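Local structure of phosphorylated carbohydrates phosphatase TM_1254 (Thermotoga maritima msb8, 3KBB) at residues R90-E94 against L121-F127; P110-L115 against M130-Q135; Y19-Y23 against Y34-H39; Y30-Y34 against L58-D62. The protein removes phosphate from several phosphorylated sugars, including erythrose 4-phosphate and fructose 6-phosphate, with the help of a divalent metal ion, most actively cobalt. All blocks are in the same frame, centred on the assembly; numbering follows the deposited sequence. Where two conformers were deposited one is given.

Interaction 1. Residues R90-E94 against L121-F127; sequences REALE and LDLEKYF
Three flat groups organise this contact: the R90 guanidinium and the rings of Y126 and F127. Over one face of the guanidinium lies the methyl CD2 of L123, 3.6 Å from NH2, while its edge is given to oxygens. The Y126 ring has L93 CB over one face and CG of its own neighbour K125 over the opposite one; NH1 of R90 meets it at the edge. L93 also sends CD1 to Y126 CD2 (3.7 Å) and CD2 to F127 CZ (3.9 Å), reaching both rings with its two methyls.

R90 binds the carbonyls just past the end of helix 111-120. NH2 donates to L121 O at 2.8 Å, in the guanidinium plane and nearly along the C=O axis. NH1 donates twice, to D122 O at 3.0 Å and to Y126 OH at 3.1 Å, each acceptor tilted 17° from that plane. The first torsion carries CG away from the backbone N (chi1 -172°) and the chain bends at chi3, which turns the head onto these oxygens; NE has a separate salt bridge to E85. On the outer side, a water donates to E94 OE2, and K125 NZ pairs with D122 OD2 at 2.8 Å.

These bonds and the L93 packing join helix 89-98 to the loop before strand 129-131; L103 of strand 102-106 lies against L93, Y126 and F127. D122, with positive phi, makes that loop's start a Schellman motif ending helix 111-120, within the Rossmann-like core of the HAD fold.

Interaction 2. Residues P110-L115 against M130-Q135; sequences PQREAL and MVFGDQ
D134 OD2, at the start of helix 111-120, takes hydrogens from two waters: one is also reached by Q111 NE2, the other by R112 N, 2.9 Å from that water. The other oxygen of the carboxylate, D134 OD1, accepts from Q111 N at 2.9 Å. That bond is fairly straight at the hydrogen, but the donor comes from above the carboxylate plane, 42° out of it. D134 therefore answers two backbone N-H groups of the first turn, one directly and one through water.

Next to this polar edge lies the ring of F132. Q111 CG sits over one face, 3.9 Å from the centroid, because the side chain runs away from its own backbone N (chi1 -176°) and extends along the ring with its amide nearly parallel to it, 7° between planes. A114 CB approaches F132 CE1 at 3.6 Å, and L115 CD2 meets F132 CZ at 3.8 Å. The same L115 methyl presses on CE of selenomethionine M130 at 3.5 Å, a tight carbon pair. With an alanine in place of F132, Q111 CG and the methyls of A114 and L115 would probably lose the ring they pack on, leaving a gap between the helix and the turn after strand 129-131.

Q135 OE1 accepts from F132 N and from R152, while its NE2 shares a water with Q111 OE1, although that second bond is weak. The contact joins helix and following strand in the beta-alpha-beta unit 102-106, 111-120, 129-131. Its chemistry is split between an apolar side and a hydrated side, where the negative D134 beside the helix N-terminus is likely to be electrostatically favoured.

Interaction 3. Residues Y19-Y23 against Y34-H39; sequences YFEAY and YTEDLH
F20, Y23, Y34 and H39 form an aromatic cluster where helix 19-29 meets helix 36-42, in the helical cap of this HAD phosphatase. Its tight side centres on the imidazole. F20 CA lies over one face of the H39 ring, 3.6 Å from the centroid, and the F20 ring turns its edge toward that ring in a T-shaped pair with planes at 76°. Y23 CD2 comes to the edge of H39, 3.6 Å from H39 CE1. Y34 lies alongside Y23, the two pointing the same way, with Y34 CE2 at 3.5 Å from Y23 CB. F20 and Y34 are nearly parallel, 14° between planes, yet slid so far apart that the rings barely overlap. Inward, Y23 also packs on L51 and L54 of helix 47-57, and its hydroxyl bonds E47.

The outer side, by contrast, is exposed and carried by one side chain, E36. It bends at chi2 and crosses the F20 ring, with CG over its face 3.7 Å from the centroid and OE2 above the rim. T35 caps the N-terminus of helix 36-42, its OG1 accepting from L38 N. Putting an alanine in place of F20 would probably leave E36 CG without its ring and H39 without the aromatic edge that packs against it, opening a gap between the helices. The imidazole is also fixed in rotation by a bond between Y34 OH and H39 ND1, 2.7 Å long.

Interaction 4. Residues Y30-Y34 against L58-D62; sequences YGKPY and LEIKD
Y30 and I60 cross at about a right angle, joining the ends of two helices in the helical cap. G31, with positive phi, is the C-prime residue of a Schellman motif ending helix 19-29, and E59 marks another after helix 47-57; the two loops run in roughly opposite directions, 159° apart. The isoleucine lies across the tyrosine: CG2 sits over the centre of the Y30 ring, 3.5 Å from the centroid and only 10° off the normal, while I60 CD1 reaches Y30 CD2 at 3.4 Å. With CG2 anti to its own backbone N, the I60 branch is placed squarely over the ring. R70 of helix 64-82 adds a cation-pi contact to Y30.

K32 and I60 slide past each other in opposite directions, K32 CG coming to 3.9 Å from I60 CG1. The lysine bends at chi2, which takes its chain past L58 O, 3.4 Å from CE. Farther out, NZ donates to a water that in turn donates to E59 O, so the ammonium reaches this carbonyl through solvent. L58 CD2 fits at the other end, against P33 O and 4.1 Å from Y34 CD1, crossing that ring's side chain at about a right angle.

D62 crosses Y30 in the same manner, its carboxylate turned 75° from the ring, and its OD1 accepts from N66. At the ring edge, Y30 OH donates to D62 OD2 over 2.7 Å, using the anti lone pair of that oxygen.

The four contacts fall into two pairs, one in each half of the fold. Interactions 3 and 4 lie in the helical part, centres about 12 Å apart; they share Y34, touch through L38 and L58, and alternate along the chain. Both close before interactions 1 and 2 open. Interaction 1 joins helix 89-98 to the loop between helix 111-120 and strand 129-131; interaction 2 joins that helix to the end of that strand, the outermost at one side of the sheet. These two also alternate, centres about 17 Å apart, and meet where E124 packs on L115 and M130. Each half thus has its own interlocked contacts, as suits a HAD phosphatase with core and cap.

Interaction 1. Residues R90-E94 against L121-F127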
# COMPACT_ATOMS: atom_id res chain seq x y z
N ARG A 90 0.12 -8.27 12.02
CA ARG A 90 -0.91 -9.25 12.40
C ARG A 90 -1.38 -9.06 13.84
O ARG A 90 -2.58 -9.07 14.11
CB ARG A 90 -0.43 -10.67 12.11
CG ARG A 90 -1.50 -11.73 12.28
CD ARG A 90 -0.95 -13.11 11.96
NE ARG A 90 -0.49 -13.18 10.58
CZ ARG A 90 -1.28 -13.51 9.55
NH1 ARG A 90 -2.57 -13.77 9.75
NH2 ARG A 90 -0.78 -13.54 8.33
N GLU A 91 -0.44 -8.81 14.77
CA GLU A 91 -0.75 -8.66 16.20
C GLU A 91 -1.63 -7.41 16.40
O GLU A 91 -2.49 -7.36 17.28
CB GLU A 91 0.56 -8.54 17.02
CG GLU A 91 0.56 -9.37 18.31
CD GLU A 91 1.84 -9.22 19.17
OE1 GLU A 91 2.96 -9.17 18.60
OE2 GLU A 91 1.71 -9.20 20.43
N ALA A 92 -1.36 -6.39 15.59
CA ALA A 92 -2.11 -5.16 15.63
C ALA A 92 -3.53 -5.39 15.14
O ALA A 92 -4.47 -4.92 15.77
CB ALA A 92 -1.43 -4.11 14.78
N LEU A 93 -3.68 -6.13 14.04
CA LEU A 93 -5.04 -6.45 13.53
C LEU A 93 -5.80 -7.31 14.55
O LEU A 93 -6.99 -7.06 14.84
CB LEU A 93 -4.97 -7.17 12.18
CG LEU A 93 -4.29 -6.40 11.04
CD1 LEU A 93 -4.28 -7.28 9.80
CD2 LEU A 93 -5.06 -5.15 10.78
N GLU A 94 -5.10 -8.31 15.08
CA GLU A 94 -5.70 -9.15 16.15
C GLU A 94 -6.14 -8.30 17.35
O GLU A 94 -7.22 -8.51 17.90
CB GLU A 94 -4.70 -10.23 16.55
CG GLU A 94 -4.56 -11.34 15.54
CD GLU A 94 -3.44 -12.30 15.89
OE1 GLU A 94 -2.62 -11.96 16.78
OE2 GLU A 94 -3.37 -13.38 15.26
N LEU A 121 -1.38 -13.85 2.02
CA LEU A 121 -0.77 -13.54 3.31
C LEU A 121 -1.70 -13.85 4.47
O LEU A 121 -1.33 -13.65 5.62
CB LEU A 121 -0.30 -12.08 3.36
CG LEU A 121 0.81 -11.68 2.38
CD1 LEU A 121 1.13 -10.21 2.55
CD2 LEU A 121 2.06 -12.53 2.57
N ASP A 122 -2.89 -14.36 4.17
CA ASP A 122 -3.91 -14.65 5.18
C ASP A 122 -4.21 -13.45 6.10
O ASP A 122 -4.29 -13.59 7.32
CB ASP A 122 -3.52 -15.90 6.02
CG ASP A 122 -4.65 -16.39 6.87
OD1 ASP A 122 -5.82 -16.28 6.45
OD2 ASP A 122 -4.39 -16.87 8.00
N LEU A 123 -4.35 -12.26 5.50
CA LEU A 123 -4.68 -11.03 6.25
C LEU A 123 -6.09 -10.57 5.92
O LEU A 123 -6.64 -9.70 6.58
CB LEU A 123 -3.67 -9.90 5.93
CG LEU A 123 -2.19 -10.07 6.28
CD1 LEU A 123 -1.35 -8.87 5.75
CD2 LEU A 123 -2.03 -10.22 7.76
N GLU A 124 -6.70 -11.21 4.92
CA GLU A 124 -8.02 -10.81 4.48
C GLU A 124 -9.10 -11.07 5.53
O GLU A 124 -10.04 -10.30 5.68
CB GLU A 124 -8.32 -11.58 3.21
CG GLU A 124 -9.25 -10.91 2.28
CD GLU A 124 -9.49 -11.81 1.12
OE1 GLU A 124 -8.58 -11.92 0.28
OE2 GLU A 124 -10.58 -12.44 1.09
N LYS A 125 -8.96 -12.14 6.30
CA LYS A 125 -9.97 -12.52 7.28
C LYS A 125 -10.24 -11.52 8.42
O LYS A 125 -11.32 -11.55 9.06
CB LYS A 125 -9.57 -13.87 7.88
CG LYS A 125 -8.25 -13.83 8.64
CD LYS A 125 -7.87 -15.20 9.20
CE LYS A 125 -6.58 -15.06 9.95
NZ LYS A 125 -5.94 -16.36 10.31
N TYR A 126 -9.30 -10.61 8.68
CA TYR A 126 -9.52 -9.63 9.75
C TYR A 126 -10.52 -8.50 9.50
O TYR A 126 -11.07 -7.88 10.45
CB TYR A 126 -8.18 -9.02 10.20
CG TYR A 126 -7.21 -10.06 10.65
CD1 TYR A 126 -7.35 -10.66 11.91
CD2 TYR A 126 -6.19 -10.50 9.81
CE1 TYR A 126 -6.46 -11.63 12.32
CE2 TYR A 126 -5.28 -11.51 10.23
CZ TYR A 126 -5.45 -12.05 11.50
OH TYR A 126 -4.59 -13.02 11.96
N PHE A 127 -10.70 -8.14 8.24
CA PHE A 127 -11.38 -6.90 7.93
C PHE A 127 -12.89 -7.02 7.85
O PHE A 127 -13.40 -8.00 7.30
CB PHE A 127 -10.79 -6.35 6.63
CG PHE A 127 -9.35 -5.92 6.80
CD1 PHE A 127 -9.08 -4.70 7.41
CD2 PHE A 127 -8.32 -6.76 6.47
CE1 PHE A 127 -7.78 -4.31 7.64
CE2 PHE A 127 -7.00 -6.39 6.64
CZ PHE A 127 -6.72 -5.15 7.27
O HOH W 1 -5.43 -14.47 13.88

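Interaction 2. Residues P110-L115 against M130-Q135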
# COMPACT_ATOMS: atom_id res chain seq x y z
N PRO A 110 -6.53 -1.93 -7.24
CA PRO A 110 -7.84 -2.54 -7.61
C PRO A 110 -8.17 -3.77 -6.82
O PRO A 110 -7.31 -4.56 -6.44
CB PRO A 110 -7.67 -2.90 -9.10
CG PRO A 110 -6.70 -1.86 -9.61
CD PRO A 110 -5.68 -1.74 -8.44
N GLN A 111 -9.49 -3.97 -6.64
CA GLN A 111 -9.97 -5.06 -5.82
C GLN A 111 -9.37 -6.43 -6.08
O GLN A 111 -8.90 -7.12 -5.14
CB GLN A 111 -11.50 -5.13 -5.87
CG GLN A 111 -11.96 -6.24 -4.91
CD GLN A 111 -13.49 -6.38 -4.85
OE1 GLN A 111 -14.00 -7.12 -3.99
NE2 GLN A 111 -14.21 -5.67 -5.72
N ARG A 112 -9.44 -6.90 -7.33
CA ARG A 112 -9.06 -8.29 -7.58
C ARG A 112 -7.58 -8.54 -7.26
O ARG A 112 -7.20 -9.48 -6.54
CB ARG A 112 -9.39 -8.69 -9.03
CG ARG A 112 -9.19 -10.13 -9.29
CD ARG A 112 -10.06 -10.53 -10.45
NE ARG A 112 -9.65 -9.86 -11.68
CZ ARG A 112 -8.66 -10.28 -12.46
NH1 ARG A 112 -7.97 -11.36 -12.11
NH2 ARG A 112 -8.37 -9.62 -13.58
N GLU A 113 -6.74 -7.62 -7.73
CA GLU A 113 -5.30 -7.66 -7.46
C GLU A 113 -4.99 -7.61 -5.94
O GLU A 113 -4.16 -8.35 -5.46
CB GLU A 113 -4.64 -6.49 -8.17
CG GLU A 113 -3.14 -6.62 -8.28
CD GLU A 113 -2.42 -5.30 -8.61
OE1 GLU A 113 -3.03 -4.39 -9.22
OE2 GLU A 113 -1.23 -5.21 -8.25
N ALA A 114 -5.65 -6.68 -5.22
CA ALA A 114 -5.40 -6.51 -3.80
C ALA A 114 -5.81 -7.74 -3.02
O ALA A 114 -5.07 -8.22 -2.16
CB ALA A 114 -6.16 -5.27 -3.25
N LEU A 115 -6.99 -8.30 -3.31
CA LEU A 115 -7.45 -9.49 -2.60
C LEU A 115 -6.53 -10.68 -2.77
O LEU A 115 -6.37 -11.46 -1.82
CB LEU A 115 -8.90 -9.85 -3.01
CG LEU A 115 -9.97 -8.87 -2.49
CD1 LEU A 115 -11.38 -9.16 -3.11
CD2 LEU A 115 -10.08 -8.88 -0.97
N MSE A 130 -13.66 -3.26 3.38
CA MSE A 130 -12.45 -3.07 2.58
C MSE A 130 -12.85 -2.26 1.35
O MSE A 130 -13.89 -2.56 0.73
CB MSE A 130 -11.85 -4.42 2.15
CG MSE A 130 -11.47 -5.42 3.32
SE MSE A 130 -10.43 -6.90 2.66
CE MSE A 130 -11.88 -7.97 1.86
N VAL A 131 -12.12 -1.20 1.04
CA VAL A 131 -12.44 -0.34 -0.11
C VAL A 131 -11.19 -0.31 -1.00
O VAL A 131 -10.06 -0.19 -0.46
CB VAL A 131 -12.82 1.09 0.35
CG1 VAL A 131 -12.95 2.02 -0.83
CG2 VAL A 131 -14.16 1.09 1.15
N PHE A 132 -11.38 -0.38 -2.33
CA PHE A 132 -10.29 -0.59 -3.29
C PHE A 132 -10.31 0.54 -4.30
O PHE A 132 -11.28 1.26 -4.39
CB PHE A 132 -10.48 -1.96 -3.97
CG PHE A 132 -10.48 -3.10 -2.98
CD1 PHE A 132 -9.28 -3.61 -2.51
CD2 PHE A 132 -11.68 -3.60 -2.49
CE1 PHE A 132 -9.26 -4.64 -1.56
CE2 PHE A 132 -11.66 -4.60 -1.51
CZ PHE A 132 -10.44 -5.12 -1.07
N GLY A 133 -9.21 0.71 -5.02
CA GLY A 133 -9.04 1.91 -5.85
C GLY A 133 -9.97 2.01 -7.04
O GLY A 133 -10.28 3.12 -7.54
N ASP A 134 -10.45 0.85 -7.50
CA ASP A 134 -11.41 0.82 -8.60
C ASP A 134 -12.85 0.98 -8.16
O ASP A 134 -13.77 0.75 -8.94
CB ASP A 134 -11.26 -0.47 -9.46
CG ASP A 134 -11.34 -1.80 -8.65
OD1 ASP A 134 -11.26 -1.85 -7.40
OD2 ASP A 134 -11.50 -2.85 -9.34
N GLN A 135 -13.04 1.33 -6.88
CA GLN A 135 -14.37 1.56 -6.31
C GLN A 135 -14.71 3.04 -6.09
O GLN A 135 -15.78 3.36 -5.58
CB GLN A 135 -14.50 0.77 -5.01
CG GLN A 135 -14.44 -0.73 -5.26
CD GLN A 135 -14.65 -1.54 -3.99
OE1 GLN A 135 -14.31 -1.10 -2.89
NE2 GLN A 135 -15.20 -2.73 -4.14
O HOH W 2 -13.90 -3.73 -8.02
O HOH W 3 -15.41 -5.12 -2.45
O HOH W 4 -10.78 -5.46 -9.43

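Interaction 3. Residues Y19-Y23 against Y34-H39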
# COMPACT_ATOMS: atom_id res chain seq x y z
N TYR A 19 10.14 -4.57 -6.40
CA TYR A 19 10.05 -4.17 -7.80
C TYR A 19 11.36 -4.41 -8.55
O TYR A 19 11.33 -4.78 -9.72
CB TYR A 19 9.60 -2.73 -7.93
CG TYR A 19 8.10 -2.64 -8.02
CD1 TYR A 19 7.30 -3.06 -6.95
CD2 TYR A 19 7.49 -2.17 -9.17
CE1 TYR A 19 5.92 -3.00 -7.02
CE2 TYR A 19 6.09 -2.13 -9.27
CZ TYR A 19 5.32 -2.53 -8.17
OH TYR A 19 3.96 -2.47 -8.27
N PHE A 20 12.49 -4.18 -7.89
CA PHE A 20 13.78 -4.39 -8.54
C PHE A 20 13.89 -5.82 -9.03
O PHE A 20 14.13 -6.05 -10.22
CB PHE A 20 14.98 -3.99 -7.67
CG PHE A 20 16.29 -4.31 -8.33
CD1 PHE A 20 16.77 -3.51 -9.37
CD2 PHE A 20 17.01 -5.44 -7.96
CE1 PHE A 20 17.98 -3.82 -10.02
CE2 PHE A 20 18.21 -5.76 -8.60
CZ PHE A 20 18.68 -4.96 -9.63
N GLU A 21 13.68 -6.80 -8.14
CA GLU A 21 13.75 -8.20 -8.53
C GLU A 21 12.77 -8.58 -9.66
O GLU A 21 13.14 -9.31 -10.60
CB GLU A 21 13.61 -9.13 -7.31
CG GLU A 21 13.70 -10.59 -7.65
CD GLU A 21 14.99 -10.97 -8.39
OE1 GLU A 21 16.01 -10.23 -8.27
OE2 GLU A 21 14.99 -12.03 -9.05
N ALA A 22 11.54 -8.06 -9.60
CA ALA A 22 10.55 -8.32 -10.65
C ALA A 22 11.05 -7.80 -12.01
O ALA A 22 11.01 -8.53 -13.02
CB ALA A 22 9.21 -7.65 -10.30
N TYR A 23 11.54 -6.56 -12.03
CA TYR A 23 12.00 -5.95 -13.28
C TYR A 23 13.33 -6.56 -13.75
O TYR A 23 13.57 -6.71 -14.95
CB TYR A 23 12.12 -4.44 -13.17
CG TYR A 23 10.80 -3.69 -13.02
CD1 TYR A 23 9.57 -4.35 -13.09
CD2 TYR A 23 10.80 -2.31 -12.89
CE1 TYR A 23 8.35 -3.64 -12.95
CE2 TYR A 23 9.62 -1.60 -12.78
CZ TYR A 23 8.40 -2.26 -12.82
OH TYR A 23 7.27 -1.50 -12.69
N TYR A 34 20.29 -5.54 -15.83
CA TYR A 34 19.50 -4.49 -15.24
C TYR A 34 20.21 -4.00 -13.97
O TYR A 34 20.67 -4.81 -13.18
CB TYR A 34 18.12 -5.04 -14.89
CG TYR A 34 17.10 -4.01 -14.48
CD1 TYR A 34 16.86 -2.88 -15.28
CD2 TYR A 34 16.33 -4.17 -13.31
CE1 TYR A 34 15.89 -1.93 -14.92
CE2 TYR A 34 15.37 -3.22 -12.94
CZ TYR A 34 15.16 -2.11 -13.76
OH TYR A 34 14.21 -1.17 -13.45
N THR A 35 20.30 -2.68 -13.81
CA THR A 35 21.03 -2.10 -12.66
C THR A 35 20.08 -1.41 -11.67
O THR A 35 19.00 -0.94 -12.04
CB THR A 35 22.09 -1.08 -13.11
OG1 THR A 35 21.46 0.08 -13.68
CG2 THR A 35 23.06 -1.69 -14.11
N GLU A 36 20.50 -1.35 -10.40
CA GLU A 36 19.73 -0.57 -9.40
C GLU A 36 19.73 0.93 -9.70
O GLU A 36 18.75 1.60 -9.46
CB GLU A 36 20.21 -0.85 -7.97
CG GLU A 36 20.01 -2.31 -7.59
CD GLU A 36 19.49 -2.51 -6.17
OE1 GLU A 36 19.64 -1.59 -5.33
OE2 GLU A 36 18.93 -3.59 -5.90
N ASP A 37 20.83 1.44 -10.25
CA ASP A 37 20.90 2.83 -10.69
C ASP A 37 19.81 3.19 -11.70
O ASP A 37 19.15 4.21 -11.54
CB ASP A 37 22.28 3.17 -11.24
CG ASP A 37 23.30 3.44 -10.13
OD1 ASP A 37 22.98 3.29 -8.92
OD2 ASP A 37 24.44 3.81 -10.46
N LEU A 38 19.60 2.34 -12.71
CA LEU A 38 18.49 2.60 -13.65
C LEU A 38 17.16 2.43 -12.94
O LEU A 38 16.24 3.22 -13.13
CB LEU A 38 18.53 1.66 -14.88
CG LEU A 38 17.35 1.73 -15.87
CD1 LEU A 38 17.13 3.13 -16.42
CD2 LEU A 38 17.57 0.78 -17.04
N HIS A 39 17.08 1.40 -12.11
CA HIS A 39 15.83 1.03 -11.52
C HIS A 39 15.31 2.12 -10.60
O HIS A 39 14.12 2.44 -10.64
CB HIS A 39 15.97 -0.24 -10.70
CG HIS A 39 14.70 -0.65 -10.06
ND1 HIS A 39 13.62 -1.14 -10.77
CD2 HIS A 39 14.31 -0.60 -8.76
CE1 HIS A 39 12.62 -1.39 -9.93
NE2 HIS A 39 13.01 -1.07 -8.71

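Interaction 4. Residues Y30-Y34 against L58-D62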
# COMPACT_ATOMS: atom_id res chain seq x y z
N TYR A 30 14.64 -11.66 -21.22
CA TYR A 30 15.01 -11.20 -22.56
C TYR A 30 16.53 -11.20 -22.85
O TYR A 30 17.01 -10.57 -23.85
CB TYR A 30 14.51 -9.78 -22.77
CG TYR A 30 13.02 -9.64 -22.94
CD1 TYR A 30 12.40 -9.99 -24.15
CD2 TYR A 30 12.24 -9.09 -21.93
CE1 TYR A 30 11.01 -9.83 -24.32
CE2 TYR A 30 10.86 -8.90 -22.10
CZ TYR A 30 10.26 -9.28 -23.29
OH TYR A 30 8.89 -9.09 -23.43
N GLY A 31 17.28 -11.86 -21.97
CA GLY A 31 18.74 -11.88 -22.07
C GLY A 31 19.44 -10.55 -21.80
O GLY A 31 20.56 -10.35 -22.29
N LYS A 32 18.81 -9.64 -21.02
CA LYS A 32 19.31 -8.31 -20.72
C LYS A 32 19.65 -8.10 -19.23
O LYS A 32 18.94 -8.62 -18.36
CB LYS A 32 18.30 -7.20 -21.13
CG LYS A 32 17.74 -7.27 -22.56
CD LYS A 32 18.88 -7.21 -23.61
CE LYS A 32 18.32 -7.09 -25.04
NZ LYS A 32 19.45 -7.05 -26.02
N PRO A 33 20.72 -7.33 -18.98
CA PRO A 33 21.10 -6.97 -17.63
C PRO A 33 20.22 -5.81 -17.13
O PRO A 33 19.49 -5.16 -17.92
CB PRO A 33 22.57 -6.50 -17.82
CG PRO A 33 22.56 -5.85 -19.21
CD PRO A 33 21.62 -6.72 -20.00
N TYR A 34 20.29 -5.54 -15.83
CA TYR A 34 19.50 -4.49 -15.24
C TYR A 34 20.21 -4.00 -13.97
O TYR A 34 20.67 -4.81 -13.18
CB TYR A 34 18.12 -5.04 -14.89
CG TYR A 34 17.10 -4.01 -14.48
CD1 TYR A 34 16.86 -2.88 -15.28
CD2 TYR A 34 16.33 -4.17 -13.31
CE1 TYR A 34 15.89 -1.93 -14.92
CE2 TYR A 34 15.37 -3.22 -12.94
CZ TYR A 34 15.16 -2.11 -13.76
OH TYR A 34 14.21 -1.17 -13.45
N LEU A 58 16.25 -0.98 -22.23
CA LEU A 58 16.90 -2.29 -22.26
C LEU A 58 17.05 -2.85 -23.68
O LEU A 58 17.51 -3.99 -23.87
CB LEU A 58 16.11 -3.26 -21.40
CG LEU A 58 16.09 -2.92 -19.89
CD1 LEU A 58 15.37 -4.02 -19.18
CD2 LEU A 58 17.50 -2.77 -19.32
N GLU A 59 16.64 -2.06 -24.67
CA GLU A 59 16.74 -2.43 -26.08
C GLU A 59 16.05 -3.75 -26.40
O GLU A 59 16.52 -4.56 -27.21
CB GLU A 59 18.21 -2.45 -26.51
CG GLU A 59 18.89 -1.09 -26.35
CD GLU A 59 20.38 -1.11 -26.65
OE1 GLU A 59 20.93 -2.19 -26.95
OE2 GLU A 59 20.99 -0.02 -26.59
N ILE A 60 14.92 -3.97 -25.73
CA ILE A 60 14.12 -5.16 -25.92
C ILE A 60 13.24 -5.00 -27.16
O ILE A 60 12.59 -3.97 -27.34
CB ILE A 60 13.27 -5.46 -24.66
CG1 ILE A 60 14.20 -5.97 -23.55
CG2 ILE A 60 12.20 -6.50 -24.98
CD1 ILE A 60 13.61 -5.96 -22.13
N LYS A 61 13.25 -6.03 -28.00
CA LYS A 61 12.49 -6.01 -29.24
C LYS A 61 11.33 -6.97 -29.06
O LYS A 61 11.46 -8.17 -29.27
CB LYS A 61 13.38 -6.38 -30.44
CG LYS A 61 14.71 -5.60 -30.54
CD LYS A 61 14.47 -4.11 -30.77
CE LYS A 61 15.78 -3.30 -30.76
NZ LYS A 61 15.51 -1.86 -30.42
N ASP A 62 10.21 -6.43 -28.59
CA ASP A 62 8.98 -7.19 -28.42
C ASP A 62 7.88 -6.14 -28.52
O ASP A 62 8.17 -4.95 -28.58
CB ASP A 62 8.96 -7.87 -27.04
CG ASP A 62 8.05 -9.11 -26.99
OD1 ASP A 62 7.33 -9.41 -27.98
OD2 ASP A 62 8.05 -9.79 -25.95
O HOH W 5 18.34 -6.03 -28.31